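PDB 3PU5: extracellular solute-binding protein from Bordetella parapertussis, which probably binds a small solute, perhaps a polyamine, outside the cytoplasmic membrane and presents it to an ABC transporter for uptake. Local coordinates for residues S16-V21 with V37-G42; P88-A91 with F97-D100; Q144-N149 with N196-L201; L160-K165 with G236-G241. All blocks are in the same frame, centred on the assembly; numbering follows the deposited sequence.

Interaction 1: S16-V21 with V37-G42; sequences SFLENV and VTLVPG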
loop_
_atom_site.group_PDB
_atom_site.type_symbol
_atom_site.label_atom_id
_atom_site.label_comp_id
_atom_site.label_asym_id
_atom_site.label_seq_id
_atom_site.Cartn_x
_atom_site.Cartn_y
_atom_site.Cartn_z
ATOM N N SER A 16 -9.038 0.919 12.716
ATOM C CA SER A 16 -8.450 2.247 12.760
ATOM C C SER A 16 -8.493 2.945 11.398
ATOM O O SER A 16 -8.651 4.164 11.318
ATOM C CB SER A 16 -7.006 2.139 13.247
ATOM O OG SER A 16 -6.485 3.412 13.564
ATOM N N PHE A 17 -8.335 2.167 10.330
ATOM C CA PHE A 17 -8.378 2.720 8.980
ATOM C C PHE A 17 -9.729 3.385 8.772
ATOM O O PHE A 17 -9.801 4.561 8.426
ATOM C CB PHE A 17 -8.160 1.612 7.948
ATOM C CG PHE A 17 -8.127 2.096 6.516
ATOM C CD1 PHE A 17 -9.300 2.208 5.781
ATOM C CD2 PHE A 17 -6.919 2.412 5.897
ATOM C CE1 PHE A 17 -9.277 2.634 4.469
ATOM C CE2 PHE A 17 -6.886 2.833 4.570
ATOM C CZ PHE A 17 -8.071 2.953 3.861
ATOM N N LEU A 18 -10.801 2.624 8.995
ATOM C CA LEU A 18 -12.159 3.126 8.810
ATOM C C LEU A 18 -12.475 4.333 9.712
ATOM O O LEU A 18 -13.114 5.295 9.281
ATOM C CB LEU A 18 -13.185 2.000 9.027
ATOM C CG LEU A 18 -14.630 2.316 8.628
ATOM C CD1 LEU A 18 -15.407 1.040 8.293
ATOM C CD2 LEU A 18 -15.350 3.112 9.704
ATOM N N GLU A 19 -12.034 4.267 10.963
ATOM C CA GLU A 19 -12.260 5.354 11.908
ATOM C C GLU A 19 -11.599 6.620 11.395
ATOM O O GLU A 19 -12.128 7.729 11.549
ATOM C CB GLU A 19 -11.675 4.997 13.272
ATOM C CG GLU A 19 -12.307 3.774 13.912
ATOM C CD GLU A 19 -11.579 3.337 15.175
ATOM O OE1 GLU A 19 -10.517 3.930 15.498
ATOM O OE2 GLU A 19 -12.073 2.396 15.841
ATOM N N ASN A 20 -10.429 6.454 10.788
ATOM C CA ASN A 20 -9.701 7.612 10.301
ATOM C C ASN A 20 -10.223 8.159 8.987
ATOM O O ASN A 20 -10.180 9.359 8.771
ATOM C CB ASN A 20 -8.198 7.356 10.292
ATOM C CG ASN A 20 -7.602 7.490 11.680
ATOM O OD1 ASN A 20 -7.355 8.602 12.145
ATOM N ND2 ASN A 20 -7.401 6.366 12.360
ATOM N N VAL A 21 -10.741 7.284 8.125
ATOM C CA VAL A 21 -11.460 7.742 6.946
ATOM C C VAL A 21 -12.670 8.571 7.365
ATOM O O VAL A 21 -12.942 9.609 6.781
ATOM C CB VAL A 21 -11.945 6.573 6.066
ATOM C CG1 VAL A 21 -12.883 7.101 4.981
ATOM C CG2 VAL A 21 -10.756 5.836 5.440
ATOM N N VAL A 37 -22.318 11.069 4.523
ATOM C CA VAL A 37 -21.513 9.941 4.071
ATOM C C VAL A 37 -21.644 8.777 5.045
ATOM O O VAL A 37 -21.403 8.931 6.248
ATOM C CB VAL A 37 -20.014 10.294 3.925
ATOM C CG1 VAL A 37 -19.234 9.066 3.416
ATOM C CG2 VAL A 37 -19.831 11.476 2.987
ATOM N N THR A 38 -22.030 7.619 4.522
ATOM C CA THR A 38 -22.014 6.392 5.310
ATOM C C THR A 38 -20.864 5.509 4.850
ATOM O O THR A 38 -20.775 5.156 3.677
ATOM C CB THR A 38 -23.339 5.596 5.166
ATOM O OG1 THR A 38 -24.411 6.337 5.762
ATOM C CG2 THR A 38 -23.233 4.227 5.847
ATOM N N LEU A 39 -19.978 5.160 5.776
ATOM C CA LEU A 39 -18.900 4.226 5.481
ATOM C C LEU A 39 -19.392 2.813 5.773
ATOM O O LEU A 39 -19.839 2.529 6.887
ATOM C CB LEU A 39 -17.680 4.538 6.344
ATOM C CG LEU A 39 -17.042 5.910 6.113
ATOM C CD1 LEU A 39 -15.978 6.193 7.164
ATOM C CD2 LEU A 39 -16.451 5.997 4.711
ATOM N N VAL A 40 -19.312 1.940 4.773
ATOM C CA VAL A 40 -19.793 0.568 4.897
ATOM C C VAL A 40 -18.640 -0.417 5.100
ATOM O O VAL A 40 -17.908 -0.718 4.155
ATOM C CB VAL A 40 -20.576 0.165 3.637
ATOM C CG1 VAL A 40 -21.230 -1.187 3.837
ATOM C CG2 VAL A 40 -21.625 1.229 3.288
ATOM N N PRO A 41 -18.471 -0.925 6.336
ATOM C CA PRO A 41 -17.386 -1.879 6.613
ATOM C C PRO A 41 -17.534 -3.203 5.855
ATOM O O PRO A 41 -18.649 -3.673 5.642
ATOM C CB PRO A 41 -17.501 -2.134 8.124
ATOM C CG PRO A 41 -18.356 -1.032 8.656
ATOM C CD PRO A 41 -19.268 -0.624 7.537
ATOM N N GLY A 42 -16.412 -3.805 5.471
ATOM C CA GLY A 42 -16.444 -5.070 4.762
ATOM C C GLY A 42 -15.078 -5.463 4.226
ATOM O O GLY A 42 -14.143 -4.655 4.241
#
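Leu18 and Val21 look out from one side of helix 15-33 onto Leu39 and Pro41 of strand 36-41. Both elements belong to the beta-alpha-beta unit of strand 7-12, helix 15-33 and strand 36-41, one of the opening units of the solute-binding-protein fold. The helix runs back almost exactly antiparallel to the strand, at 173°, and the two short axes come within 9.9 Å. At that spacing the interface is filled mainly by side chains, and no hydrogen bond crosses it.

Leu18 splits its two methyls between two partners. Its CG lies anti to the backbone N (chi1 -170°), and from there CD1 goes to Pro41 and CD2 to Leu39. Leu18 CD1 presses on the ring of Pro41, 3.6 Å from Pro41 CG and 3.8 Å from Pro41 CB, with the two side chains set at a slant to one another. Leu18 CD2 lies 4.0 Å from Leu39 CD1, and here the two side chains slide past each other, pointing opposite ways. Val21, one turn further along the helix, brings up CG1, which sits 3.7 Å from Leu39 CD2 and 3.9 Å from Leu39 CD1. The fork of Leu39 is therefore laid against both helix residues. Leu18, Val21 and Leu39 are buried, while Pro41 lies at the exposed end of the patch.

Leu18 also touches Ser12 of strand 7-12, and Val21 reaches Phe271 of helix 265-275, so the layer carries on beyond these two segments. Leu39 CD1 meets backbone as well as side chain: it rests 3.7 Å from the carbonyl oxygen, O, of Leu18.

Interaction 2: P88-A91 with F97-D100; sequences PSLA and FKAD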
loop_
_atom_site.group_PDB
_atom_site.type_symbol
_atom_site.label_atom_id
_atom_site.label_comp_id
_atom_site.label_asym_id
_atom_site.label_seq_id
_atom_site.Cartn_x
_atom_site.Cartn_y
_atom_site.Cartn_z
ATOM N N PRO A 88 -10.952 17.561 -9.978
ATOM C CA PRO A 88 -9.792 18.451 -10.111
ATOM C C PRO A 88 -8.560 17.976 -9.342
ATOM O O PRO A 88 -7.450 18.167 -9.814
ATOM C CB PRO A 88 -10.312 19.779 -9.547
ATOM C CG PRO A 88 -11.783 19.732 -9.804
ATOM C CD PRO A 88 -12.176 18.298 -9.608
ATOM N N SER A 89 -8.751 17.360 -8.180
ATOM C CA SER A 89 -7.620 16.855 -7.393
ATOM C C SER A 89 -6.718 15.895 -8.173
ATOM O O SER A 89 -5.521 15.786 -7.880
ATOM C CB SER A 89 -8.103 16.185 -6.104
ATOM O OG SER A 89 -8.591 17.145 -5.182
ATOM N N LEU A 90 -7.280 15.195 -9.155
ATOM C CA LEU A 90 -6.481 14.241 -9.928
ATOM C C LEU A 90 -5.291 14.919 -10.615
ATOM O O LEU A 90 -4.295 14.264 -10.944
ATOM C CB LEU A 90 -7.345 13.505 -10.956
ATOM C CG LEU A 90 -8.315 12.461 -10.400
ATOM C CD1 LEU A 90 -9.202 11.880 -11.511
ATOM C CD2 LEU A 90 -7.554 11.347 -9.676
ATOM N N ALA A 91 -5.387 16.229 -10.826
ATOM C CA ALA A 91 -4.285 16.965 -11.445
ATOM C C ALA A 91 -3.056 16.985 -10.542
ATOM O O ALA A 91 -1.933 17.140 -11.020
ATOM C CB ALA A 91 -4.714 18.390 -11.804
ATOM N N PHE A 97 0.007 6.559 -9.508
ATOM C CA PHE A 97 -1.069 6.193 -8.586
ATOM C C PHE A 97 -2.376 5.929 -9.321
ATOM O O PHE A 97 -3.330 5.394 -8.746
ATOM C CB PHE A 97 -1.265 7.288 -7.536
ATOM C CG PHE A 97 -0.050 7.530 -6.709
ATOM C CD1 PHE A 97 0.411 6.551 -5.842
ATOM C CD2 PHE A 97 0.652 8.717 -6.814
ATOM C CE1 PHE A 97 1.543 6.746 -5.087
ATOM C CE2 PHE A 97 1.804 8.931 -6.050
ATOM C CZ PHE A 97 2.246 7.939 -5.185
ATOM N N LYS A 98 -2.405 6.309 -10.593
ATOM C CA LYS A 98 -3.589 6.160 -11.426
ATOM C C LYS A 98 -3.399 5.134 -12.549
ATOM O O LYS A 98 -4.369 4.693 -13.174
ATOM C CB LYS A 98 -3.954 7.519 -12.029
ATOM C CG LYS A 98 -4.094 8.638 -10.996
ATOM C CD LYS A 98 -4.469 9.964 -11.659
ATOM C CE LYS A 98 -3.257 10.728 -12.157
ATOM N NZ LYS A 98 -3.666 12.085 -12.617
ATOM N N ALA A 99 -2.149 4.755 -12.796
ATOM C CA ALA A 99 -1.798 3.991 -13.994
ATOM C C ALA A 99 -2.556 2.676 -14.191
ATOM O O ALA A 99 -2.879 2.323 -15.318
ATOM C CB ALA A 99 -0.291 3.744 -14.059
ATOM N N ASP A 100 -2.841 1.950 -13.117
ATOM C CA ASP A 100 -3.494 0.651 -13.272
ATOM C C ASP A 100 -5.000 0.740 -13.579
ATOM O O ASP A 100 -5.610 -0.239 -13.999
ATOM C CB ASP A 100 -3.274 -0.217 -12.023
ATOM C CG ASP A 100 -1.841 -0.736 -11.905
ATOM O OD1 ASP A 100 -1.104 -0.725 -12.915
ATOM O OD2 ASP A 100 -1.450 -1.166 -10.803
#
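Leu90 sits in the 3-10 turn 88-91, whose backbone curls tightly enough for Ala91 N to bond to Pro88 O at 3.0 Å. Lys98 belongs to a neighbouring piece of chain without regular helix or strand, and the two backbones stay well apart: the nearest alpha carbons, Leu90 CA and Lys98 CA, are 8.7 Å from each other. Both pieces lie in the long loop that leads from helix 67-75 to strand 106-107 of the solute-binding-protein fold. What spans the gap is a lysine tail that bonds to a carbonyl of the 3-10 turn.

From its backbone the CB of Lys98 points toward the turn. The chain is extended at chi2, then bends at chi3 (-86°), and this kink brings the ammonium group round to the Leu90 carbonyl. There Lys98 NZ donates a hydrogen bond to Leu90 O at 2.8 Å. The C=O...N angle is 138°, and the nitrogen stands 35° out of the carbonyl plane, so it comes in from above and not along a lone pair.

The carbon part of the tail is used too. Leu90 and Lys98 lie across each other at a slant, and both also touch Ser106 of strand 106-107, which brings the start of that strand into the same patch. Leu90 is buried and leans on Leu263 as well. Ser89 OG, on the same turn, is hydrogen-bonded to Asn260 O. Two carbons back from NZ, the methylene CD of Lys98 packs 3.9 Å from the methyl CD2 of Leu90.

Interaction 3: Q144-N149 with N196-L201; sequences QVFFNN and NDPVVL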
loop_
_atom_site.group_PDB
_atom_site.type_symbol
_atom_site.label_atom_id
_atom_site.label_comp_id
_atom_site.label_asym_id
_atom_site.label_seq_id
_atom_site.Cartn_x
_atom_site.Cartn_y
_atom_site.Cartn_z
ATOM N N GLN A 144 19.710 -13.936 11.255
ATOM C CA GLN A 144 18.782 -13.064 11.965
ATOM C C GLN A 144 17.961 -12.200 11.019
ATOM O O GLN A 144 17.444 -11.146 11.397
ATOM C CB GLN A 144 19.554 -12.219 12.972
ATOM C CG GLN A 144 20.274 -13.105 13.997
ATOM C CD GLN A 144 21.347 -12.373 14.777
ATOM O OE1 GLN A 144 21.149 -11.246 15.220
ATOM N NE2 GLN A 144 22.490 -13.027 14.965
ATOM N N VAL A 145 17.836 -12.679 9.786
ATOM C CA VAL A 145 17.052 -11.996 8.772
ATOM C C VAL A 145 15.654 -12.616 8.696
ATOM O O VAL A 145 15.506 -13.831 8.836
ATOM C CB VAL A 145 17.777 -12.075 7.412
ATOM C CG1 VAL A 145 16.999 -11.318 6.353
ATOM C CG2 VAL A 145 19.210 -11.518 7.555
ATOM N N PHE A 146 14.631 -11.776 8.546
ATOM C CA PHE A 146 13.264 -12.252 8.312
ATOM C C PHE A 146 12.800 -11.756 6.941
ATOM O O PHE A 146 13.406 -10.844 6.388
ATOM C CB PHE A 146 12.303 -11.840 9.442
ATOM C CG PHE A 146 12.278 -10.351 9.729
ATOM C CD1 PHE A 146 11.506 -9.491 8.952
ATOM C CD2 PHE A 146 13.022 -9.814 10.778
ATOM C CE1 PHE A 146 11.485 -8.113 9.212
ATOM C CE2 PHE A 146 13.009 -8.444 11.044
ATOM C CZ PHE A 146 12.238 -7.591 10.264
ATOM N N PHE A 147 11.753 -12.363 6.382
ATOM C CA PHE A 147 11.289 -11.994 5.044
ATOM C C PHE A 147 9.799 -12.304 4.881
ATOM O O PHE A 147 9.290 -13.219 5.512
ATOM C CB PHE A 147 12.095 -12.742 3.970
ATOM C CG PHE A 147 11.893 -12.208 2.577
ATOM C CD1 PHE A 147 10.870 -12.693 1.776
ATOM C CD2 PHE A 147 12.718 -11.198 2.075
ATOM C CE1 PHE A 147 10.665 -12.186 0.495
ATOM C CE2 PHE A 147 12.523 -10.686 0.790
ATOM C CZ PHE A 147 11.498 -11.186 -0.001
ATOM N N ASN A 148 9.106 -11.537 4.041
ATOM C CA ASN A 148 7.669 -11.731 3.807
ATOM C C ASN A 148 7.341 -13.141 3.302
ATOM O O ASN A 148 7.915 -13.594 2.306
ATOM C CB ASN A 148 7.147 -10.742 2.744
ATOM C CG ASN A 148 7.636 -9.315 2.947
ATOM O OD1 ASN A 148 6.837 -8.369 2.924
ATOM N ND2 ASN A 148 8.947 -9.142 3.096
ATOM N N ASN A 149 6.410 -13.828 3.955
ATOM C CA ASN A 149 5.926 -15.092 3.405
ATOM C C ASN A 149 5.070 -14.843 2.174
ATOM O O ASN A 149 4.084 -14.110 2.256
ATOM C CB ASN A 149 5.116 -15.880 4.431
ATOM C CG ASN A 149 4.729 -17.259 3.916
ATOM O OD1 ASN A 149 3.583 -17.679 4.026
ATOM N ND2 ASN A 149 5.688 -17.953 3.333
ATOM N N ASN A 196 2.277 -6.892 11.308
ATOM C CA ASN A 196 2.885 -6.439 12.554
ATOM C C ASN A 196 4.162 -7.213 12.889
ATOM O O ASN A 196 4.885 -6.857 13.814
ATOM C CB ASN A 196 1.860 -6.561 13.691
ATOM C CG ASN A 196 2.360 -5.997 15.002
ATOM O OD1 ASN A 196 2.772 -4.835 15.088
ATOM N ND2 ASN A 196 2.309 -6.816 16.047
ATOM N N ASP A 197 4.450 -8.254 12.112
ATOM C CA ASP A 197 5.579 -9.138 12.401
ATOM C C ASP A 197 6.973 -8.469 12.394
ATOM O O ASP A 197 7.770 -8.703 13.298
ATOM C CB ASP A 197 5.560 -10.378 11.487
ATOM C CG ASP A 197 4.486 -11.396 11.885
ATOM O OD1 ASP A 197 3.916 -11.259 12.980
ATOM O OD2 ASP A 197 4.217 -12.341 11.106
ATOM N N PRO A 198 7.292 -7.661 11.365
ATOM C CA PRO A 198 8.626 -7.042 11.439
ATOM C C PRO A 198 8.891 -6.277 12.745
ATOM O O PRO A 198 9.964 -6.415 13.332
ATOM C CB PRO A 198 8.629 -6.083 10.243
ATOM C CG PRO A 198 7.752 -6.772 9.230
ATOM C CD PRO A 198 6.646 -7.432 10.059
ATOM N N VAL A 199 7.932 -5.486 13.207
ATOM C CA VAL A 199 8.144 -4.724 14.432
ATOM C C VAL A 199 8.367 -5.656 15.636
ATOM O O VAL A 199 9.326 -5.483 16.401
ATOM C CB VAL A 199 7.006 -3.709 14.664
ATOM C CG1 VAL A 199 6.904 -3.314 16.136
ATOM C CG2 VAL A 199 7.227 -2.481 13.787
ATOM N N VAL A 200 7.506 -6.661 15.776
ATOM C CA VAL A 200 7.627 -7.631 16.870
ATOM C C VAL A 200 8.953 -8.393 16.816
ATOM O O VAL A 200 9.650 -8.522 17.828
ATOM C CB VAL A 200 6.472 -8.639 16.851
ATOM C CG1 VAL A 200 6.763 -9.803 17.795
ATOM C CG2 VAL A 200 5.164 -7.949 17.230
ATOM N N LEU A 201 9.303 -8.902 15.639
ATOM C CA LEU A 201 10.560 -9.636 15.482
ATOM C C LEU A 201 11.752 -8.754 15.856
ATOM O O LEU A 201 12.668 -9.198 16.554
ATOM C CB LEU A 201 10.707 -10.167 14.053
ATOM C CG LEU A 201 9.731 -11.268 13.628
ATOM C CD1 LEU A 201 9.761 -11.492 12.110
ATOM C CD2 LEU A 201 10.016 -12.557 14.379
#
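Phe146, on strand 145-148, packs against the N-terminal part of helix 197-204 and so joins a strand of a small parallel sheet to a helix lying over it. These elements belong to one lobe of what is probably a two-lobed periplasmic-binding-protein fold. The strand pairs in parallel with 188-192, and the same piece of chain that forms 188-192 then leads into this helix. The contact is wholly apolar.

The ring of Phe146 is shared along its length. Its CG occupies the position between backbone N and carbonyl carbon (chi1 55°), which turns the ring toward the helix. At the root of the ring, the methyl CD1 of Leu201 lies 3.6 Å from CG and 3.7 Å from CB of Phe146. Leu201 CB follows the same flank, 4.0 Å from Phe146 CD2, the two side chains running past each other in opposite senses. The far end of the ring belongs to Pro198, whose CB is 3.7 Å from Phe146 CE1 and whose CA is 3.8 Å from Phe146 CZ; these two side chains cross at about a right angle. Both partners meet the ring obliquely.

Around this core, Pro198 also touches Phe192 of strand 188-192. Strand 145-148 is backbone hydrogen-bonded to that strand through Val145 and Phe147, and through Phe146 to Ile209 of strand 209-213, while Val145 faces helix 129-138 and Phe147 points away from helix 197-204.

Interaction 4: L160-K165 with G236-G241; sequences LSMFGK and GAVSSG
Chi1 (-82°) sets CG of Met162, which is present as selenomethionine, beside the backbone N, and the bend at chi2 (-72°) brings SE next to Val238; chi3 then turns CE. Val238 answers with CG1 anti to its own N (chi1 -166°), which leaves CG2 to do the touching: it is 3.9 Å from Met162 SE and 4.2 Å from Met162 CB. The two side chains pass in opposite directions. CG2 is modelled too near Met162 CG for that distance to be trusted.

Helix 156-167 is thereby packed on the start of strand 238-246. This strand pairs antiparallel with strand 111-117, and also with 62-65 and 106-107, consistent with a strand running between the two lobes of a periplasmic binding-protein fold. Val238 bonds through its backbone to Val113, and its side chain touches Trp129 of helix 129-138.

Gly236, just before the strand, has a positive phi that suits a residue without a side chain. Its O stands 4.3 Å from Met162 SE and accepts a hydrogen bond from NE1 of Trp129.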
loop_
_atom_site.group_PDB
_atom_site.type_symbol
_atom_site.label_atom_id
_atom_site.label_comp_id
_atom_site.label_asym_id
_atom_site.label_seq_id
_atom_site.Cartn_x
_atom_site.Cartn_y
_atom_site.Cartn_z
ATOM N N LEU A 160 9.700 -9.213 -3.903
ATOM C CA LEU A 160 10.359 -10.066 -4.898
ATOM C C LEU A 160 10.428 -9.393 -6.272
ATOM O O LEU A 160 11.433 -9.507 -6.979
ATOM C CB LEU A 160 9.656 -11.421 -5.004
ATOM C CG LEU A 160 9.837 -12.378 -3.816
ATOM C CD1 LEU A 160 8.789 -13.476 -3.845
ATOM C CD2 LEU A 160 11.253 -12.966 -3.811
ATOM N N SER A 161 9.365 -8.685 -6.648
ATOM C CA SER A 161 9.375 -7.929 -7.903
ATOM C C SER A 161 10.559 -6.969 -7.983
ATOM O O SER A 161 11.163 -6.805 -9.048
ATOM C CB SER A 161 8.070 -7.156 -8.092
ATOM O OG SER A 161 7.036 -8.021 -8.511
HETATM N N MSE A 162 10.879 -6.320 -6.863
HETATM C CA MSE A 162 12.036 -5.431 -6.812
HETATM C C MSE A 162 13.317 -6.217 -7.040
HETATM O O MSE A 162 14.256 -5.706 -7.659
HETATM C CB MSE A 162 12.150 -4.721 -5.463
HETATM C CG MSE A 162 11.273 -3.497 -5.304
HETATM SE SE MSE A 162 11.832 -1.921 -6.337
HETATM C CE MSE A 162 13.656 -2.410 -6.681
ATOM N N PHE A 163 13.371 -7.435 -6.499
ATOM C CA PHE A 163 14.535 -8.291 -6.725
ATOM C C PHE A 163 14.660 -8.630 -8.217
ATOM O O PHE A 163 15.757 -8.647 -8.775
ATOM C CB PHE A 163 14.467 -9.585 -5.906
ATOM C CG PHE A 163 14.665 -9.396 -4.426
ATOM C CD1 PHE A 163 15.020 -8.168 -3.905
ATOM C CD2 PHE A 163 14.523 -10.475 -3.561
ATOM C CE1 PHE A 163 15.209 -8.003 -2.542
ATOM C CE2 PHE A 163 14.704 -10.326 -2.188
ATOM C CZ PHE A 163 15.051 -9.084 -1.678
ATOM N N GLY A 164 13.531 -8.910 -8.859
ATOM C CA GLY A 164 13.537 -9.179 -10.286
ATOM C C GLY A 164 14.077 -8.001 -11.078
ATOM O O GLY A 164 14.791 -8.178 -12.063
ATOM N N LYS A 165 13.743 -6.787 -10.649
ATOM C CA LYS A 165 14.186 -5.579 -11.347
ATOM C C LYS A 165 15.678 -5.294 -11.127
ATOM O O LYS A 165 16.394 -4.944 -12.061
ATOM C CB LYS A 165 13.359 -4.378 -10.904
ATOM C CG LYS A 165 13.646 -3.092 -11.673
ATOM C CD LYS A 165 12.697 -1.989 -11.213
ATOM C CE LYS A 165 13.237 -0.588 -11.499
ATOM N NZ LYS A 165 12.404 0.465 -10.827
ATOM N N GLY A 236 14.444 2.710 -4.224
ATOM C CA GLY A 236 13.055 3.050 -3.973
ATOM C C GLY A 236 12.365 2.047 -3.064
ATOM O O GLY A 236 12.615 0.845 -3.141
ATOM N N ALA A 237 11.495 2.540 -2.191
ATOM C CA ALA A 237 10.609 1.659 -1.439
ATOM C C ALA A 237 9.485 1.146 -2.358
ATOM O O ALA A 237 9.150 1.774 -3.366
ATOM C CB ALA A 237 10.046 2.373 -0.221
ATOM N N VAL A 238 8.927 -0.009 -2.019
ATOM C CA VAL A 238 7.880 -0.622 -2.824
ATOM C C VAL A 238 6.563 -0.390 -2.124
ATOM O O VAL A 238 6.352 -0.881 -1.015
ATOM C CB VAL A 238 8.081 -2.120 -2.939
ATOM C CG1 VAL A 238 7.199 -2.678 -4.050
ATOM C CG2 VAL A 238 9.535 -2.413 -3.181
ATOM N N SER A 239 5.679 0.348 -2.785
ATOM C CA SER A 239 4.520 0.902 -2.121
ATOM C C SER A 239 3.234 0.401 -2.720
ATOM O O SER A 239 3.156 0.104 -3.910
ATOM C CB SER A 239 4.569 2.419 -2.189
ATOM O OG SER A 239 5.781 2.891 -1.631
ATOM N N SER A 240 2.222 0.299 -1.870
ATOM C CA SER A 240 0.917 -0.149 -2.299
ATOM C C SER A 240 -0.108 0.651 -1.515
ATOM O O SER A 240 0.208 1.262 -0.488
ATOM C CB SER A 240 0.749 -1.642 -2.016
ATOM O OG SER A 240 1.743 -2.412 -2.672
ATOM N N GLY A 241 -1.346 0.632 -1.977
ATOM C CA GLY A 241 -2.386 1.348 -1.273
ATOM C C GLY A 241 -3.759 0.988 -1.788
ATOM O O GLY A 241 -3.892 0.358 -2.838
#

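How the interactions relate
From the N terminus, interaction 1 comes first, closing the 15 residues that carry most of helix 15-33 back to strand 36-41. Interaction 2 follows in series and closes a loop of just five residues ahead of strand 106-107. Interactions 3 and 4 come later and cross: helix segment 160-165 falls between 144-149 and 196-201, and the chain reaches 236-241 only after both. Interaction 3 spans 46 residues and joins strand 145-148 to helix 197-204; interaction 4 spans 70 and joins helix 156-167 to strand 238-246. These two also touch in space, where Phe147 CE2 meets Phe163 CE2 at 3.7 Å. Interactions 1 and 4 fall on opposite sides of the chain's centre.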